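Local coordinates for protein glycosyl hydrolase (Rhizobium leguminosarum bv. trifolii, PDB 5NDX) that is a bacterial orthologue of human alpha-L-iduronidase and probably hydrolyses O-glycosidic bonds as a family 39 glycosyl hydrolase, at residues P182-R186 and T187-I191; A237-D240 and R241-V245. The protein carries 2 engineered substitutions. All blocks are in the same frame, centred on the assembly; numbering follows the deposited sequence.

Interaction 1 (P182-R186 and T187-I191). With 8U8 ((2~{R},3~{S},4~{S},5~{R},6~{S})-6-(4-methyl-2-oxidanylidene-chromen-7-yl)oxy-3,4,5-tris(oxidanyl)oxane-2-carboxylic acid), chain M.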
ATOM      1  N   PRO A 182      -4.311 -19.925  -6.554  1.00 39.94           N
ATOM      2  CA  PRO A 182      -3.048 -20.473  -6.037  1.00 41.18           C
ATOM      3  C   PRO A 182      -1.882 -19.486  -5.859  1.00 43.23           C
ATOM      4  O   PRO A 182      -0.801 -19.898  -5.438  1.00 44.82           O
ATOM      5  CB  PRO A 182      -2.657 -21.484  -7.122  1.00 41.77           C
ATOM      6  CG  PRO A 182      -3.282 -20.947  -8.386  1.00 41.56           C
ATOM      7  CD  PRO A 182      -4.451 -20.075  -8.012  1.00 40.62           C
ATOM      8  N   GLY A 183      -2.074 -18.202  -6.141  1.00 45.21           N
ATOM      9  CA  GLY A 183      -0.949 -17.252  -6.108  1.00 47.71           C
ATOM     10  C   GLY A 183       0.215 -17.618  -7.035  1.00 48.12           C
ATOM     11  O   GLY A 183       1.391 -17.532  -6.646  1.00 49.25           O
ATOM     12  N   THR A 184      -0.124 -18.031  -8.251  1.00 47.20           N
ATOM     13  CA  THR A 184       0.851 -18.465  -9.241  1.00 46.84           C
ATOM     14  C   THR A 184       1.488 -17.289  -9.988  1.00 46.82           C
ATOM     15  O   THR A 184       0.843 -16.245 -10.200  1.00 45.17           O
ATOM     16  CB  THR A 184       0.216 -19.459 -10.246  1.00 47.17           C
ATOM     17  OG1 THR A 184      -1.124 -19.058 -10.565  1.00 45.88           O
ATOM     18  CG2 THR A 184       0.191 -20.869  -9.638  1.00 46.65           C
ATOM     19  N   ALA A 185       2.746 -17.479 -10.392  1.00 44.93           N
ATOM     20  CA  ALA A 185       3.531 -16.420 -11.019  1.00 48.72           C
ATOM     21  C   ALA A 185       3.399 -16.368 -12.547  1.00 48.68           C
ATOM     22  O   ALA A 185       3.593 -15.316 -13.137  1.00 49.52           O
ATOM     23  CB  ALA A 185       4.999 -16.565 -10.653  1.00 49.07           C
ATOM     24  N   ARG A 186       3.113 -17.497 -13.173  1.00 47.65           N
ATOM     25  CA  ARG A 186       3.039 -17.562 -14.613  1.00 48.97           C
ATOM     26  C   ARG A 186       1.642 -17.831 -15.105  1.00 44.27           C
ATOM     27  O   ARG A 186       0.935 -18.709 -14.592  1.00 45.58           O
ATOM     28  CB  ARG A 186       4.017 -18.625 -15.125  1.00 53.42           C
ATOM     29  CG  ARG A 186       5.461 -18.154 -14.938  1.00 59.98           C
ATOM     30  CD  ARG A 186       6.477 -19.246 -15.231  1.00 64.94           C
ATOM     31  NE  ARG A 186       6.194 -20.384 -14.371  1.00 70.62           N
ATOM     32  CZ  ARG A 186       6.686 -21.612 -14.523  1.00 78.96           C
ATOM     33  NH1 ARG A 186       7.548 -21.897 -15.504  1.00 82.62           N
ATOM     34  NH2 ARG A 186       6.323 -22.568 -13.665  1.00 80.26           N
ATOM     35  N   THR A 187       1.255 -17.073 -16.120  1.00 43.92           N
ATOM     36  CA  THR A 187      -0.094 -17.073 -16.628  1.00 44.16           C
ATOM     37  C   THR A 187      -0.486 -18.489 -17.105  1.00 46.35           C
ATOM     38  O   THR A 187       0.207 -19.097 -17.941  1.00 45.48           O
ATOM     39  CB  THR A 187      -0.191 -16.053 -17.740  1.00 43.52           C
ATOM     40  OG1 THR A 187       0.319 -14.799 -17.259  1.00 43.86           O
ATOM     41  CG2 THR A 187      -1.621 -15.886 -18.221  1.00 43.37           C
ATOM     42  N   LEU A 188      -1.550 -19.021 -16.516  1.00 45.48           N
ATOM     43  CA  LEU A 188      -2.083 -20.319 -16.875  1.00 48.28           C
ATOM     44  C   LEU A 188      -1.058 -21.447 -16.734  1.00 50.99           C
ATOM     45  O   LEU A 188      -1.081 -22.407 -17.491  1.00 51.19           O
ATOM     46  CB  LEU A 188      -2.693 -20.290 -18.287  1.00 49.34           C
ATOM     47  CG  LEU A 188      -3.927 -19.394 -18.471  1.00 50.22           C
ATOM     48  CD1 LEU A 188      -4.485 -19.493 -19.887  1.00 51.81           C
ATOM     49  CD2 LEU A 188      -5.020 -19.728 -17.470  1.00 49.17           C
ATOM     50  N   SER A 189      -0.213 -21.370 -15.711  1.00 51.05           N
ATOM     51  CA  SER A 189       0.736 -22.439 -15.430  1.00 51.56           C
ATOM     52  C   SER A 189       0.041 -23.769 -15.081  1.00 53.76           C
ATOM     53  O   SER A 189      -1.185 -23.790 -14.818  1.00 51.94           O
ATOM     54  CB  SER A 189       1.650 -22.031 -14.277  1.00 50.53           C
ATOM     55  OG  SER A 189       0.917 -21.942 -13.072  1.00 48.52           O
ATOM     56  N   PRO A 190       0.820 -24.879 -15.087  1.00 54.83           N
ATOM     57  CA  PRO A 190       0.285 -26.178 -14.743  1.00 55.71           C
ATOM     58  C   PRO A 190      -0.362 -26.239 -13.373  1.00 54.34           C
ATOM     59  O   PRO A 190      -1.477 -26.756 -13.256  1.00 56.35           O
ATOM     60  CB  PRO A 190       1.525 -27.081 -14.803  1.00 56.74           C
ATOM     61  CG  PRO A 190       2.290 -26.522 -15.937  1.00 56.71           C
ATOM     62  CD  PRO A 190       2.150 -25.019 -15.732  1.00 57.21           C
ATOM     63  N   ILE A 191       0.326 -25.704 -12.358  1.00 52.04           N
ATOM     64  CA  ILE A 191      -0.236 -25.588 -11.038  1.00 52.22           C
ATOM     65  C   ILE A 191      -1.581 -24.840 -11.041  1.00 49.53           C
ATOM     66  O   ILE A 191      -2.506 -25.238 -10.370  1.00 47.80           O
ATOM     67  CB  ILE A 191       0.734 -24.877 -10.070  1.00 54.34           C
ATOM     68  CG1 ILE A 191       1.882 -25.815  -9.680  1.00 57.57           C
ATOM     69  CG2 ILE A 191       0.009 -24.482  -8.776  1.00 54.07           C
ATOM     70  CD1 ILE A 191       1.465 -26.941  -8.715  1.00 57.92           C
TER
HETATM   71  C15 8U8 M 712      11.717 -17.585 -10.162  1.00126.91           C
HETATM   72  C13 8U8 M 712      10.541 -17.022 -10.708  1.00131.95           C
HETATM   73  C14 8U8 M 712      10.055 -17.531 -11.915  1.00132.30           C
HETATM   74  C16 8U8 M 712       8.874 -17.029 -12.469  1.00131.61           C
HETATM   75  O9  8U8 M 712       8.527 -17.504 -13.549  1.00128.59           O
HETATM   76  O8  8U8 M 712       8.169 -16.013 -11.853  1.00122.24           O
HETATM   77  C11 8U8 M 712       8.552 -15.570 -10.611  1.00118.18           C
HETATM   78  C10 8U8 M 712       7.744 -14.641  -9.948  1.00111.55           C
HETATM   79  C12 8U8 M 712       9.753 -16.061 -10.029  1.00128.18           C
HETATM   80  C7  8U8 M 712      10.087 -15.601  -8.741  1.00122.67           C
HETATM   81  C8  8U8 M 712       9.273 -14.675  -8.079  1.00115.94           C
HETATM   82  C9  8U8 M 712       8.104 -14.177  -8.677  1.00109.17           C
HETATM   83  O2  8U8 M 712       7.251 -13.291  -8.049  1.00 90.24           O
HETATM   84  C5  8U8 M 712       7.666 -12.339  -6.994  1.00 68.08           C
HETATM   85  O1  8U8 M 712       8.852 -11.657  -7.430  1.00 60.78           O
HETATM   86  C1  8U8 M 712       9.596 -10.980  -6.491  1.00 48.18           C
HETATM   87  C6  8U8 M 712       9.987  -9.815  -7.204  1.00 35.15           C
HETATM   88  O7  8U8 M 712      11.027  -9.282  -6.835  1.00 37.79           O
HETATM   89  O6  8U8 M 712       9.236  -9.446  -8.089  1.00 37.30           O
HETATM   90  C2  8U8 M 712       8.839 -10.458  -5.232  1.00 59.96           C
HETATM   91  O5  8U8 M 712       8.092  -9.278  -5.593  1.00 54.97           O
HETATM   92  C3  8U8 M 712       7.925 -11.561  -4.539  1.00 54.95           C
HETATM   93  O4  8U8 M 712       8.444 -11.887  -3.297  1.00 55.21           O
HETATM   94  C4  8U8 M 712       7.783 -12.837  -5.429  1.00 66.47           C
HETATM   95  O3  8U8 M 712       6.663 -13.652  -4.892  1.00 53.88           O
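Thr184 and Ser189 meet across the tight loop that leaves a barrel strand and enters the next helix, the methyl CG2 of Thr184 lying 3.7 Å from Ser189 OG. The same methyl touches Ile191 CG2, also at 3.7 Å, the two side chains crossing at a slant. Threonine suits this place: its methyl faces the helix start, put there by lying anti to its own carbonyl carbon (chi1 39° for OG1). The type II turn from Arg186 to Ser189 is closed by Ser189 N on Arg186 O at 3.1 Å, a bent bond (142° at the hydrogen) with the donor well above the carbonyl plane. Ser189 is the N-cap; its OG bonds to Asp148, which also accepts from Ala185 N and Arg186 N, and weakly to Phe192 N, a role that suits serine's short hydroxyl. On the ligand side, Ala185 CB comes within 3.4 Å of 8U8 C10, its small methyl allowing the coumarin this close, and Arg186 lays its aliphatic CD 3.2 Å from the coumarin carbonyl oxygen O9. The loop joins strand 179-184 to helix 190-200 in a beta-alpha-beta unit of the TIM barrel, with helix 155-171 packed on Pro182 and Ile191 and helix 235-252 on Thr187.

Interaction 2 (A237-D240 and R241-V245)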
ATOM      1  N   ALA A 237      -0.960  -4.778 -20.490  1.00 36.88           N
ATOM      2  CA  ALA A 237      -0.877  -6.229 -20.630  1.00 38.48           C
ATOM      3  C   ALA A 237      -1.156  -6.964 -19.325  1.00 37.50           C
ATOM      4  O   ALA A 237      -1.512  -8.142 -19.333  1.00 36.84           O
ATOM      5  CB  ALA A 237       0.462  -6.658 -21.238  1.00 39.69           C
ATOM      6  N   ILE A 238      -0.988  -6.283 -18.197  1.00 35.38           N
ATOM      7  CA  ILE A 238      -1.363  -6.865 -16.919  1.00 35.09           C
ATOM      8  C   ILE A 238      -2.859  -7.169 -16.938  1.00 35.23           C
ATOM      9  O   ILE A 238      -3.271  -8.257 -16.602  1.00 36.07           O
ATOM     10  CB  ILE A 238      -1.016  -5.952 -15.724  1.00 34.14           C
ATOM     11  CG1 ILE A 238       0.513  -5.799 -15.589  1.00 34.37           C
ATOM     12  CG2 ILE A 238      -1.617  -6.502 -14.432  1.00 34.43           C
ATOM     13  CD1 ILE A 238       0.933  -4.667 -14.636  1.00 35.11           C
ATOM     14  N   VAL A 239      -3.654  -6.192 -17.329  1.00 36.98           N
ATOM     15  CA  VAL A 239      -5.089  -6.370 -17.492  1.00 36.63           C
ATOM     16  C   VAL A 239      -5.410  -7.402 -18.612  1.00 38.00           C
ATOM     17  O   VAL A 239      -6.318  -8.216 -18.450  1.00 36.94           O
ATOM     18  CB  VAL A 239      -5.780  -5.045 -17.804  1.00 35.93           C
ATOM     19  CG1 VAL A 239      -7.212  -5.286 -18.293  1.00 35.58           C
ATOM     20  CG2 VAL A 239      -5.773  -4.177 -16.565  1.00 35.45           C
ATOM     21  N   ASP A 240      -4.672  -7.374 -19.712  1.00 37.85           N
ATOM     22  CA  ASP A 240      -4.897  -8.343 -20.796  1.00 39.98           C
ATOM     23  C   ASP A 240      -4.701  -9.771 -20.290  1.00 39.21           C
ATOM     24  O   ASP A 240      -5.554 -10.643 -20.545  1.00 39.12           O
ATOM     25  CB  ASP A 240      -3.976  -8.106 -22.005  1.00 41.62           C
ATOM     26  CG  ASP A 240      -4.199  -6.761 -22.655  1.00 43.84           C
ATOM     27  OD1 ASP A 240      -5.284  -6.168 -22.481  1.00 45.95           O
ATOM     28  OD2 ASP A 240      -3.266  -6.273 -23.322  1.00 48.23           O
ATOM     29  N   ARG A 241      -3.609 -10.022 -19.574  1.00 36.34           N
ATOM     30  CA  ARG A 241      -3.384 -11.377 -19.101  1.00 38.23           C
ATOM     31  C   ARG A 241      -4.389 -11.801 -18.043  1.00 39.55           C
ATOM     32  O   ARG A 241      -4.767 -12.967 -18.011  1.00 41.53           O
ATOM     33  CB  ARG A 241      -1.936 -11.625 -18.676  1.00 38.71           C
ATOM     34  CG  ARG A 241      -0.939 -11.476 -19.853  1.00 40.98           C
ATOM     35  CD  ARG A 241       0.419 -12.036 -19.462  1.00 41.94           C
ATOM     36  NE  ARG A 241       0.874 -11.429 -18.219  1.00 41.23           N
ATOM     37  CZ  ARG A 241       1.444 -10.238 -18.140  1.00 41.98           C
ATOM     38  NH1 ARG A 241       1.669  -9.529 -19.236  1.00 42.14           N
ATOM     39  NH2 ARG A 241       1.815  -9.762 -16.943  1.00 44.16           N
ATOM     40  N   THR A 242      -4.853 -10.865 -17.213  1.00 38.22           N
ATOM     41  CA  THR A 242      -5.880 -11.162 -16.211  1.00 38.71           C
ATOM     42  C   THR A 242      -7.199 -11.577 -16.880  1.00 38.95           C
ATOM     43  O   THR A 242      -7.854 -12.527 -16.440  1.00 38.56           O
ATOM     44  CB  THR A 242      -6.087  -9.963 -15.243  1.00 36.99           C
ATOM     45  OG1 THR A 242      -4.819  -9.635 -14.656  1.00 36.56           O
ATOM     46  CG2 THR A 242      -7.101 -10.296 -14.133  1.00 36.20           C
ATOM     47  N   LEU A 243      -7.572 -10.865 -17.934  1.00 39.85           N
ATOM     48  CA  LEU A 243      -8.782 -11.167 -18.683  1.00 42.60           C
ATOM     49  C   LEU A 243      -8.650 -12.483 -19.476  1.00 45.21           C
ATOM     50  O   LEU A 243      -9.640 -13.178 -19.645  1.00 43.30           O
ATOM     51  CB  LEU A 243      -9.172 -10.013 -19.599  1.00 42.36           C
ATOM     52  CG  LEU A 243      -9.664  -8.745 -18.901  1.00 43.33           C
ATOM     53  CD1 LEU A 243      -9.961  -7.672 -19.935  1.00 43.78           C
ATOM     54  CD2 LEU A 243     -10.883  -9.017 -18.054  1.00 43.76           C
ATOM     55  N   LEU A 244      -7.434 -12.821 -19.912  1.00 45.27           N
ATOM     56  CA  LEU A 244      -7.158 -14.116 -20.533  1.00 46.60           C
ATOM     57  C   LEU A 244      -7.428 -15.222 -19.541  1.00 45.04           C
ATOM     58  O   LEU A 244      -7.986 -16.246 -19.887  1.00 42.06           O
ATOM     59  CB  LEU A 244      -5.704 -14.211 -20.982  1.00 48.10           C
ATOM     60  CG  LEU A 244      -5.350 -15.320 -21.951  1.00 53.51           C
ATOM     61  CD1 LEU A 244      -5.979 -15.007 -23.304  1.00 56.51           C
ATOM     62  CD2 LEU A 244      -3.834 -15.392 -22.112  1.00 55.99           C
ATOM     63  N   VAL A 245      -7.004 -15.027 -18.306  1.00 44.97           N
ATOM     64  CA  VAL A 245      -7.224 -16.044 -17.247  1.00 45.05           C
ATOM     65  C   VAL A 245      -8.721 -16.178 -16.990  1.00 44.22           C
ATOM     66  O   VAL A 245      -9.276 -17.287 -16.893  1.00 43.32           O
ATOM     67  CB  VAL A 245      -6.456 -15.702 -15.949  1.00 44.31           C
ATOM     68  CG1 VAL A 245      -6.793 -16.649 -14.804  1.00 45.19           C
ATOM     69  CG2 VAL A 245      -4.961 -15.703 -16.210  1.00 45.21           C
TER
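Within one of the helices surrounding the TIM barrel, helix 235-252, residues 237-240 and 241-245 meet as successive turns, joined by i to i+4 backbone bonds such as Arg241 N to Ala237 O at 2.8 Å. Ile238 O is gripped twice: Thr242 N reaches it at 3.1 Å and Thr242 OG1 at 2.8 Å, from opposite faces of its carbonyl plane. With OG1 beside its own backbone N (chi1 -56°), the threonine hydroxyl turns back along the helix, which lets this buried polar group be satisfied internally. Val239 and Leu243, one turn apart, run alongside each other, with Val239 CG1 4.0 Å from Leu243 CD1; apolar side chains suit this face, where Val239 meets Ile299 and Leu243 meets Ala304. Arg241, bent at chi3 (-53°), folds back over the preceding turn: one guanidinium face covers Ala237 O, 3.4 Å from the plane and displaced toward the rim, without a hydrogen bond. Arg241 NH1 is 3.7 Å from Ala237 CB, a contact that alanine's short side chain permits. Arg241 NE forms a salt bridge to Glu221 and NH2 bonds to Lys222 O; a leucine in place of Arg241 would probably leave that carboxylate without this charged mate and the carbonyl without its donor. Helix 282-300 packs on Val239 and supplies Arg298 as salt-bridge partner to exposed Asp240, strand 261-263 lies against Ile238 and Thr242, and the loop carrying Thr187 meets Arg241 and Val245.

Overall arrangement
Both interactions belong to the TIM barrel, their centres about 13 Å apart, and both are partly buried, though they hold different elements. Interaction 1 turns the chain from a strand into a helix beside bound 8U8, with Thr184, Ser189 and Ile191 buried and Arg186 exposed. Interaction 2 lies within a single helix away from the annotated sites, with Val239 and Thr242 buried while Asp240 and Arg241 carry charge nearer the surface. A turn and an N-cap shape the first; regular backbone bonding, one apolar pair and salt bridges shape the second. They touch directly, Thr187 OG1 being 3.5 Å from Arg241 CD and Thr187 CG2 3.9 Å from Val245 CG2. The Glu221 carboxylate that serves Arg241 is also hydrogen-bonded to Thr187 OG1.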